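Local coordinates for protein glutathione peroxidase (Trypanosoma cruzi, PDB 3E0U) that probably reduces hydroperoxides, as a member of the glutathione peroxidase family built on a thioredoxin fold, at residues A[8-13]-A[104-109]; A[42-47]-A[88-93]; A[114-119]-A[141-146]; A[131-136]-A[158-163]. All blocks are in the same frame, centred on the assembly; numbering follows the deposited sequence.

Overall arrangement
All four contacts bring peripheral loops or helix ends to a thioredoxin-type fold, and none is wholly buried. Interactions 1 and 3 use the two ends of helix 107-115: the first lays the loop 8-13 over its start, with aromatic and aliphatic packing and one weak bond, whereas the second is a surface contact held by an arginine at its end. Interactions 3 and 4 share the hairpin of strands 131-134 and 140-144 and touch through its backbone bonds. Interaction 2, on the far side of the chain's centre from interaction 3, joins helix 43-54 to loop 88-93 through aromatic rings and one hydroxyl bond. Interaction 4 pairs leucine packing with an arginine laid against a glycine, without hydrogen bonds between its segments.

Interaction 1. Residues A[8-13]-A[104-109]; sequences FQVNAA and KAHPLY
Phe8 lies over the first turn of helix 107-115, its ring resting on the backbone of Pro107 and Leu108. The CA of Leu108 makes a CH-pi contact with one face, 3.9 Å from the centroid of the Phe8 ring and displaced toward its rim. Pro107 supplies its CB at 3.6 Å from Phe8 CE2, while Leu108 CD1 comes up to Phe8 CD1 at 3.7 Å. With CG of Phe8 on the side of its backbone N (chi1 -54°), the ring reaches along the helix start, where a flat, apolar group can cover the turn. His106, just before the helix, uses both ring nitrogens. His106 NE2 gives a weak bond of 2.8 Å to Gln9 O, bent to 121°, with the acceptor near the ring plane. Over one face of the same imidazole sits Val10, whose CG2 is 3.8 Å from the centroid of the His106 ring. His106 ND1 accepts from Leu108 N, which lies in the ring plane; the position of that nitrogen is less certain in the model. If the bond holds, it uses up the acceptor nitrogen and leaves NE2 as the donor, so histidine suits a place asking for one of each.

Further out, Val10 also pairs with Tyr18 through the backbone. His106 is thus the N-cap of helix 107-115, and the contact built round it is joined to the thioredoxin-type sheet through Phe64 of strand 60-65, on which both Val10 and Leu108 pack.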
# COMPACT_ATOMS: atom_id res chain seq x y z
N PHE A 8 5.82 -3.93 -12.49
CA PHE A 8 4.42 -4.43 -12.51
C PHE A 8 3.48 -3.39 -13.02
O PHE A 8 3.75 -2.16 -12.93
CB PHE A 8 3.95 -4.92 -11.15
CG PHE A 8 4.86 -5.92 -10.57
CD1 PHE A 8 6.02 -5.52 -9.96
CD2 PHE A 8 4.69 -7.25 -10.83
CE1 PHE A 8 6.93 -6.43 -9.51
CE2 PHE A 8 5.56 -8.16 -10.31
CZ PHE A 8 6.71 -7.76 -9.74
N GLN A 9 2.39 -3.88 -13.62
CA GLN A 9 1.40 -3.01 -14.17
C GLN A 9 0.10 -3.25 -13.41
O GLN A 9 -0.26 -4.37 -13.12
CB GLN A 9 1.25 -3.35 -15.65
CG GLN A 9 1.46 -2.22 -16.58
CD GLN A 9 0.42 -1.22 -16.42
OE1 GLN A 9 -0.72 -1.57 -16.15
NE2 GLN A 9 0.79 0.05 -16.50
N VAL A 10 -0.71 -2.22 -13.32
CA VAL A 10 -1.92 -2.25 -12.51
C VAL A 10 -2.96 -1.29 -13.06
O VAL A 10 -2.63 -0.33 -13.75
CB VAL A 10 -1.45 -1.88 -11.06
CG1 VAL A 10 -2.23 -0.80 -10.41
CG2 VAL A 10 -1.18 -3.08 -10.28
N ASN A 11 -4.22 -1.70 -13.03
CA ASN A 11 -5.29 -0.75 -13.28
C ASN A 11 -5.65 0.06 -12.03
O ASN A 11 -5.36 -0.36 -10.86
CB ASN A 11 -6.51 -1.44 -13.89
CG ASN A 11 -6.18 -2.07 -15.23
OD1 ASN A 11 -5.54 -1.42 -16.04
ND2 ASN A 11 -6.42 -3.37 -15.36
N ALA A 12 -6.07 1.30 -12.32
CA ALA A 12 -6.56 2.28 -11.39
C ALA A 12 -8.05 2.04 -11.19
O ALA A 12 -8.61 1.14 -11.79
CB ALA A 12 -6.36 3.70 -11.98
N ALA A 13 -8.69 2.86 -10.37
CA ALA A 13 -10.11 2.69 -10.11
C ALA A 13 -10.94 2.82 -11.38
O ALA A 13 -11.77 1.95 -11.62
CB ALA A 13 -10.61 3.65 -9.02
N LYS A 104 -4.84 -16.20 -7.91
CA LYS A 104 -5.04 -15.01 -8.73
C LYS A 104 -4.48 -13.71 -8.11
O LYS A 104 -4.79 -12.63 -8.58
CB LYS A 104 -6.53 -14.84 -9.14
CG LYS A 104 -7.21 -16.13 -9.59
CD LYS A 104 -8.41 -15.88 -10.53
CE LYS A 104 -9.24 -14.64 -10.12
NZ LYS A 104 -10.51 -14.52 -10.94
N ALA A 105 -3.61 -13.83 -7.11
CA ALA A 105 -3.02 -12.65 -6.47
C ALA A 105 -2.36 -11.82 -7.57
O ALA A 105 -2.08 -12.37 -8.65
CB ALA A 105 -2.00 -13.09 -5.45
N HIS A 106 -2.15 -10.51 -7.33
CA HIS A 106 -1.40 -9.67 -8.30
C HIS A 106 0.09 -9.90 -8.07
O HIS A 106 0.48 -10.02 -6.92
CB HIS A 106 -1.71 -8.18 -8.21
CG HIS A 106 -1.35 -7.42 -9.47
ND1 HIS A 106 -0.05 -7.23 -9.89
CD2 HIS A 106 -2.13 -6.82 -10.41
CE1 HIS A 106 -0.04 -6.59 -11.04
NE2 HIS A 106 -1.28 -6.30 -11.37
N PRO A 107 0.87 -10.17 -9.14
CA PRO A 107 2.30 -10.40 -9.00
C PRO A 107 3.00 -9.28 -8.27
O PRO A 107 4.02 -9.53 -7.58
CB PRO A 107 2.77 -10.50 -10.46
CG PRO A 107 1.59 -11.08 -11.15
CD PRO A 107 0.44 -10.34 -10.54
N LEU A 108 2.36 -8.11 -8.22
CA LEU A 108 2.91 -6.96 -7.49
C LEU A 108 2.88 -7.30 -6.05
O LEU A 108 3.85 -7.13 -5.32
CB LEU A 108 2.06 -5.68 -7.75
CG LEU A 108 2.56 -4.54 -6.85
CD1 LEU A 108 4.10 -4.21 -7.02
CD2 LEU A 108 1.66 -3.40 -6.94
N TYR A 109 1.76 -7.88 -5.63
CA TYR A 109 1.60 -8.36 -4.25
C TYR A 109 2.41 -9.59 -3.94
O TYR A 109 2.95 -9.68 -2.84
CB TYR A 109 0.14 -8.54 -3.88
CG TYR A 109 -0.34 -7.34 -3.07
CD1 TYR A 109 -0.77 -6.18 -3.71
CD2 TYR A 109 -0.20 -7.29 -1.67
CE1 TYR A 109 -1.07 -5.09 -3.04
CE2 TYR A 109 -0.59 -6.15 -0.95
CZ TYR A 109 -1.11 -5.09 -1.66
OH TYR A 109 -1.56 -3.92 -1.05

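Interaction 2. Residues A[42-47]-A[88-93]; sequences GGYETA and FKADFP
Tyr44 and Ala47, one turn apart on helix 43-54, face a largely extended run of chain at 88-93, with Tyr44 CA 8.5 Å from Ala90 CA and no backbone bond between the segments. Side chains must therefore bridge the gap. Tyr44 stretches away from its own helix, CG anti to the backbone N (chi1 -179°), until its OH donates to Lys89 O. The modelled Tyr44 OH to Lys89 O distance of 2.5 Å is short and its exact value deserves caution; the hydroxyl approaches tilted 33° from the carbonyl plane. Beside it, Phe88 CE1 meets Tyr44 CD1 at 3.6 Å, near the plane of the tyrosine ring, although the two rings, nearly perpendicular at 86°, form no regular stack. Farther along, Ala47 CB touches Phe92 CE2 at 3.8 Å, and a methyl is small enough to let the ring come near the helix. Ala90 CB sits over one face of that same phenylalanine. Phe88 and Phe92 also pack on Ala63 of strand 60-65.

The side chain of Phe88 is about 9 Å from that of Cys37, the predicted active-site residue, so this aromatic cluster probably belongs to its wider surroundings. A tyrosine thus combines two roles, giving a loop carbonyl a hydroxyl partner while its ring packs on Phe88.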
# COMPACT_ATOMS: atom_id res chain seq x y z
N GLY A 42 -8.54 4.06 12.59
CA GLY A 42 -7.28 3.29 12.55
C GLY A 42 -6.47 3.40 11.25
O GLY A 42 -6.17 4.48 10.79
N GLY A 43 -6.09 2.27 10.67
CA GLY A 43 -5.35 2.24 9.40
C GLY A 43 -5.68 3.35 8.41
O GLY A 43 -4.78 3.90 7.74
N TYR A 44 -6.96 3.71 8.35
CA TYR A 44 -7.48 4.69 7.39
C TYR A 44 -7.03 6.13 7.73
O TYR A 44 -6.83 6.98 6.85
CB TYR A 44 -9.01 4.60 7.31
CG TYR A 44 -9.63 5.56 6.34
CD1 TYR A 44 -9.73 5.24 4.99
CD2 TYR A 44 -10.09 6.80 6.75
CE1 TYR A 44 -10.29 6.12 4.08
CE2 TYR A 44 -10.61 7.72 5.83
CZ TYR A 44 -10.73 7.36 4.51
OH TYR A 44 -11.41 8.18 3.62
N GLU A 45 -6.99 6.40 9.03
CA GLU A 45 -6.56 7.65 9.56
C GLU A 45 -5.03 7.77 9.55
O GLU A 45 -4.53 8.88 9.57
CB GLU A 45 -7.12 7.81 10.97
CG GLU A 45 -8.64 8.02 10.98
CD GLU A 45 -9.23 7.99 12.38
OE1 GLU A 45 -8.69 7.28 13.28
OE2 GLU A 45 -10.25 8.70 12.60
N THR A 46 -4.31 6.66 9.73
CA THR A 46 -2.85 6.67 9.56
C THR A 46 -2.50 6.95 8.10
O THR A 46 -1.69 7.83 7.85
CB THR A 46 -2.16 5.34 10.01
OG1 THR A 46 -2.54 5.07 11.35
CG2 THR A 46 -0.63 5.45 9.99
N ALA A 47 -3.14 6.23 7.18
CA ALA A 47 -2.97 6.40 5.74
C ALA A 47 -3.17 7.86 5.28
O ALA A 47 -2.29 8.44 4.62
CB ALA A 47 -3.90 5.52 5.02
N PHE A 88 -15.25 2.20 -0.66
CA PHE A 88 -14.05 2.92 -0.16
C PHE A 88 -13.80 4.31 -0.81
O PHE A 88 -13.92 4.48 -2.03
CB PHE A 88 -12.83 1.99 -0.24
CG PHE A 88 -11.57 2.57 0.34
CD1 PHE A 88 -11.32 2.49 1.70
CD2 PHE A 88 -10.59 3.09 -0.48
CE1 PHE A 88 -10.12 2.93 2.21
CE2 PHE A 88 -9.48 3.65 0.02
CZ PHE A 88 -9.17 3.49 1.34
N LYS A 89 -13.58 5.32 0.03
CA LYS A 89 -13.31 6.69 -0.41
C LYS A 89 -12.08 7.19 0.30
O LYS A 89 -11.88 6.94 1.49
CB LYS A 89 -14.47 7.66 -0.12
CG LYS A 89 -15.68 7.43 -0.97
CD LYS A 89 -16.18 8.68 -1.64
CE LYS A 89 -17.35 9.35 -0.91
NZ LYS A 89 -16.88 9.95 0.38
N ALA A 90 -11.26 7.93 -0.42
CA ALA A 90 -10.06 8.48 0.18
C ALA A 90 -9.55 9.60 -0.69
O ALA A 90 -9.96 9.72 -1.84
CB ALA A 90 -8.99 7.37 0.33
N ASP A 91 -8.64 10.40 -0.15
CA ASP A 91 -7.95 11.49 -0.88
C ASP A 91 -6.78 10.95 -1.73
O ASP A 91 -6.33 11.57 -2.69
CB ASP A 91 -7.41 12.53 0.10
CG ASP A 91 -8.51 13.30 0.78
OD1 ASP A 91 -9.61 13.38 0.16
OD2 ASP A 91 -8.26 13.93 1.86
N PHE A 92 -6.24 9.80 -1.35
CA PHE A 92 -5.17 9.21 -2.11
C PHE A 92 -5.76 8.30 -3.19
O PHE A 92 -6.97 7.99 -3.18
CB PHE A 92 -4.14 8.48 -1.18
CG PHE A 92 -4.78 7.62 -0.10
CD1 PHE A 92 -5.32 6.39 -0.41
CD2 PHE A 92 -4.97 8.12 1.18
CE1 PHE A 92 -6.03 5.65 0.56
CE2 PHE A 92 -5.63 7.36 2.15
CZ PHE A 92 -6.17 6.13 1.83
N PRO A 93 -4.93 7.95 -4.19
CA PRO A 93 -5.23 7.03 -5.33
C PRO A 93 -5.77 5.63 -4.95
O PRO A 93 -5.17 4.95 -4.14
CB PRO A 93 -3.87 6.88 -6.01
CG PRO A 93 -3.19 8.28 -5.70
CD PRO A 93 -3.57 8.53 -4.27

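Interaction 3. Residues A[114-119]-A[141-146]; sequences ATIPGL and VERFSP
Ile116, where the chain leaves helix 107-115, runs beside Arg143 of strand 140-144 with CA atoms 6.4 Å apart, and residues 116-118 and 141-143 point in nearly the same direction, 18° apart. The isoleucine lies on the strand backbone. Ile116 CD1 reaches Glu142 N at 3.3 Å, a tight approach, while the other branch, Ile116 CG2, lies 3.7 Å from Arg143 CB. Two branches let one residue cover both places.

Arg143 slides past it in the opposite sense. Its chain is extended, with CG anti to the backbone N (chi1 -169°), and this brings the guanidinium alongside the loop at 116-118. There NH1 of Arg143 donates to Ile116 O, meeting a lone pair in the carbonyl plane at an N-H...O angle of 153°; the modelled 2.5 Å between these two atoms is short, so its length is not to be pressed. The oxygen also lies almost in the guanidinium plane. Arg143 thereby joins the edge strand of the sheet, which is also the second strand of the 131-134/140-144 hairpin, to the first residue after the helix, giving its carbonyl a partner.

One guanidinium face is covered by the Pro117-Gly118 peptide, with Gly118 N 3.5 Å above the plane of the Arg143 group; two donors meet there, so the contact is one of packing. Gly118 centres an inverse gamma turn. Arg143 NH2 in turn bonds to Lys123 O, and weakly to Ala124 O, while NE makes a weak bond to a glycerol, probably left from crystallisation.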
# COMPACT_ATOMS: atom_id res chain seq x y z
N ALA A 114 6.61 -11.65 -0.96
CA ALA A 114 7.81 -12.48 -1.02
C ALA A 114 9.03 -11.69 -0.52
O ALA A 114 9.76 -12.16 0.33
CB ALA A 114 8.02 -13.03 -2.45
N THR A 115 9.15 -10.42 -0.89
CA THR A 115 10.27 -9.61 -0.41
C THR A 115 10.21 -9.48 1.12
O THR A 115 11.19 -9.70 1.79
CB THR A 115 10.31 -8.21 -1.09
OG1 THR A 115 10.31 -8.36 -2.51
CG2 THR A 115 11.55 -7.44 -0.68
N ILE A 116 9.04 -9.18 1.68
CA ILE A 116 8.89 -9.09 3.14
C ILE A 116 7.67 -9.88 3.64
O ILE A 116 6.53 -9.45 3.47
CB ILE A 116 8.82 -7.62 3.58
CG1 ILE A 116 9.93 -6.84 2.90
CG2 ILE A 116 8.96 -7.52 5.08
CD1 ILE A 116 9.61 -5.42 2.67
N PRO A 117 7.90 -11.09 4.20
CA PRO A 117 6.80 -11.93 4.76
C PRO A 117 6.31 -11.58 6.20
O PRO A 117 6.85 -10.68 6.85
CB PRO A 117 7.40 -13.36 4.73
CG PRO A 117 8.67 -13.24 3.91
CD PRO A 117 9.16 -11.84 4.14
N GLY A 118 5.15 -12.14 6.56
CA GLY A 118 4.63 -12.00 7.91
C GLY A 118 5.29 -13.13 8.69
O GLY A 118 4.62 -14.02 9.21
N LEU A 119 6.63 -13.04 8.80
CA LEU A 119 7.50 -14.12 9.22
C LEU A 119 6.91 -15.35 8.51
O LEU A 119 6.95 -15.44 7.25
CB LEU A 119 7.53 -14.30 10.75
CG LEU A 119 8.94 -14.72 11.22
CD1 LEU A 119 8.87 -15.66 12.43
CD2 LEU A 119 9.71 -15.39 10.08
N VAL A 141 10.80 -1.98 1.42
CA VAL A 141 11.73 -2.08 2.54
C VAL A 141 11.07 -2.30 3.91
O VAL A 141 11.76 -2.44 4.89
CB VAL A 141 12.63 -0.81 2.62
CG1 VAL A 141 13.60 -0.76 1.43
CG2 VAL A 141 11.79 0.48 2.73
N GLU A 142 9.75 -2.41 3.98
CA GLU A 142 9.08 -2.41 5.27
C GLU A 142 7.64 -2.89 5.13
O GLU A 142 6.96 -2.59 4.16
CB GLU A 142 9.09 -0.97 5.81
CG GLU A 142 9.27 -0.83 7.30
CD GLU A 142 10.59 -1.43 7.78
OE1 GLU A 142 11.68 -0.88 7.46
OE2 GLU A 142 10.53 -2.43 8.52
N ARG A 143 7.20 -3.73 6.05
CA ARG A 143 5.83 -4.20 5.99
C ARG A 143 5.17 -3.82 7.31
O ARG A 143 5.72 -4.11 8.37
CB ARG A 143 5.81 -5.70 5.82
CG ARG A 143 4.48 -6.32 5.47
CD ARG A 143 4.68 -7.80 5.68
NE ARG A 143 3.45 -8.57 5.68
CZ ARG A 143 3.18 -9.55 4.82
NH1 ARG A 143 4.14 -10.03 4.00
NH2 ARG A 143 2.02 -10.22 4.96
N PHE A 144 4.10 -3.02 7.28
CA PHE A 144 3.46 -2.63 8.55
C PHE A 144 2.14 -3.32 8.75
O PHE A 144 1.43 -3.58 7.80
CB PHE A 144 3.24 -1.12 8.64
CG PHE A 144 4.51 -0.32 8.54
CD1 PHE A 144 4.94 0.16 7.31
CD2 PHE A 144 5.26 -0.05 9.65
CE1 PHE A 144 6.01 1.02 7.23
CE2 PHE A 144 6.39 0.71 9.54
CZ PHE A 144 6.77 1.23 8.32
N SER A 145 1.81 -3.58 10.01
CA SER A 145 0.51 -4.10 10.40
C SER A 145 -0.44 -2.92 10.41
O SER A 145 -0.00 -1.78 10.40
CB SER A 145 0.62 -4.66 11.80
OG SER A 145 1.47 -3.81 12.54
N PRO A 146 -1.76 -3.21 10.35
CA PRO A 146 -2.85 -2.22 10.31
C PRO A 146 -2.89 -1.29 11.52
O PRO A 146 -3.42 -0.18 11.44
CB PRO A 146 -4.12 -3.07 10.29
CG PRO A 146 -3.70 -4.48 10.47
CD PRO A 146 -2.24 -4.60 10.20

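Interaction 4. Residues A[131-136]-A[158-163]; sequences SFLIDR and LPLLGG
Leu133 and Leu160 supply the apolar part of this contact, reaching toward each other tip to tip. Leu133 CD2 meets Leu160 CD1 at 3.7 Å. The same CD1 of Leu160 also lies 4.0 Å from Asp135 CA, and both methyls of Leu160 come near Asp135 CB, so that one branched leucine packs against the strand end and the residue after it. Leu160 rests on Pro27 too, which buries it further.

By this contact the tail beyond helix 150-157 is laid against strand 131-134, a central strand of the mixed sheet in the thioredoxin fold, lying between strands 28-33 and 140-144. Asp135 has its polar end turned away from the leucine: its OD1 accepts from Val139 N, with a weak second bond from His137 N, inside the loop that leads into strand 140-144.

The remaining contacts involve an arginine and glycine. Arg136 CD lies 3.3 Å from Gly163 CA, and Arg136 NH1 only 3.2 Å from that same carbon; the side chain, bent at chi3 (-65°), folds back to press on it. Gly163 has a positive phi of 101° and no CB, which suits both its backbone turn and the close approach of the guanidinium. Within 158-163, Leu161 centres an inverse gamma turn, and Leu160 O accepts weak bonds from Gly162 N and Gly163 N, curling the chain back toward Arg136.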
# COMPACT_ATOMS: atom_id res chain seq x y z
N SER A 131 0.32 -2.45 5.19
CA SER A 131 1.04 -1.61 4.24
C SER A 131 2.52 -2.01 4.08
O SER A 131 3.12 -2.72 4.95
CB SER A 131 0.91 -0.10 4.57
OG SER A 131 1.50 0.25 5.82
N PHE A 132 3.06 -1.58 2.97
CA PHE A 132 4.39 -1.81 2.55
C PHE A 132 4.92 -0.48 2.24
O PHE A 132 4.33 0.25 1.53
CB PHE A 132 4.42 -2.62 1.27
CG PHE A 132 4.07 -4.05 1.45
CD1 PHE A 132 5.00 -4.94 1.90
CD2 PHE A 132 2.84 -4.50 1.17
CE1 PHE A 132 4.69 -6.20 2.06
CE2 PHE A 132 2.53 -5.75 1.36
CZ PHE A 132 3.46 -6.60 1.79
N LEU A 133 6.09 -0.19 2.74
CA LEU A 133 6.78 0.99 2.34
C LEU A 133 7.76 0.77 1.22
O LEU A 133 8.50 -0.15 1.22
CB LEU A 133 7.45 1.61 3.54
CG LEU A 133 8.30 2.83 3.38
CD1 LEU A 133 7.49 4.01 3.15
CD2 LEU A 133 9.11 2.96 4.60
N ILE A 134 7.70 1.64 0.25
CA ILE A 134 8.52 1.48 -0.94
C ILE A 134 9.53 2.60 -0.98
O ILE A 134 9.19 3.74 -0.68
CB ILE A 134 7.66 1.56 -2.23
CG1 ILE A 134 6.36 0.69 -2.10
CG2 ILE A 134 8.50 1.26 -3.46
CD1 ILE A 134 6.59 -0.77 -1.71
N ASP A 135 10.79 2.29 -1.33
CA ASP A 135 11.82 3.33 -1.44
C ASP A 135 11.83 4.07 -2.80
O ASP A 135 10.96 3.85 -3.67
CB ASP A 135 13.22 2.81 -1.02
CG ASP A 135 13.83 1.78 -1.99
OD1 ASP A 135 13.36 1.60 -3.14
OD2 ASP A 135 14.88 1.21 -1.63
N ARG A 136 12.75 5.02 -2.93
CA ARG A 136 12.89 5.84 -4.14
C ARG A 136 13.16 4.99 -5.40
O ARG A 136 12.89 5.43 -6.52
CB ARG A 136 14.03 6.84 -3.94
CG ARG A 136 15.39 6.17 -3.84
CD ARG A 136 16.52 7.15 -3.49
NE ARG A 136 16.74 8.16 -4.54
CZ ARG A 136 16.07 9.33 -4.58
NH1 ARG A 136 15.14 9.68 -3.60
NH2 ARG A 136 16.34 10.16 -5.59
N LEU A 158 10.96 8.86 7.20
CA LEU A 158 11.74 10.12 7.18
C LEU A 158 13.19 10.03 6.64
O LEU A 158 13.73 11.05 6.16
CB LEU A 158 11.69 10.81 8.54
CG LEU A 158 10.26 11.26 8.92
CD1 LEU A 158 10.18 11.43 10.47
CD2 LEU A 158 9.92 12.56 8.18
N PRO A 159 13.89 8.90 6.86
CA PRO A 159 15.16 8.73 6.13
C PRO A 159 15.01 8.27 4.64
O PRO A 159 16.03 7.89 4.04
CB PRO A 159 15.91 7.64 6.93
CG PRO A 159 15.14 7.43 8.18
CD PRO A 159 13.72 7.86 7.89
N LEU A 160 13.79 8.27 4.08
CA LEU A 160 13.53 7.98 2.65
C LEU A 160 13.11 9.24 1.85
O LEU A 160 13.01 9.19 0.58
CB LEU A 160 12.49 6.84 2.44
CG LEU A 160 12.77 5.40 2.89
CD1 LEU A 160 11.73 4.37 2.44
CD2 LEU A 160 14.14 4.97 2.40
N LEU A 161 12.71 10.29 2.54
CA LEU A 161 12.31 11.55 1.92
C LEU A 161 13.55 12.43 1.69
O LEU A 161 13.63 13.59 2.14
CB LEU A 161 11.33 12.28 2.83
CG LEU A 161 9.92 11.69 3.02
CD1 LEU A 161 9.33 12.13 4.37
CD2 LEU A 161 9.05 12.15 1.87
N GLY A 162 14.55 11.81 1.05
CA GLY A 162 15.85 12.40 0.75
C GLY A 162 16.54 11.26 0.03
O GLY A 162 17.63 11.40 -0.54
N GLY A 163 15.86 10.10 0.06
CA GLY A 163 16.24 8.88 -0.65
C GLY A 163 16.93 7.78 0.15
O GLY A 163 16.57 6.61 0.05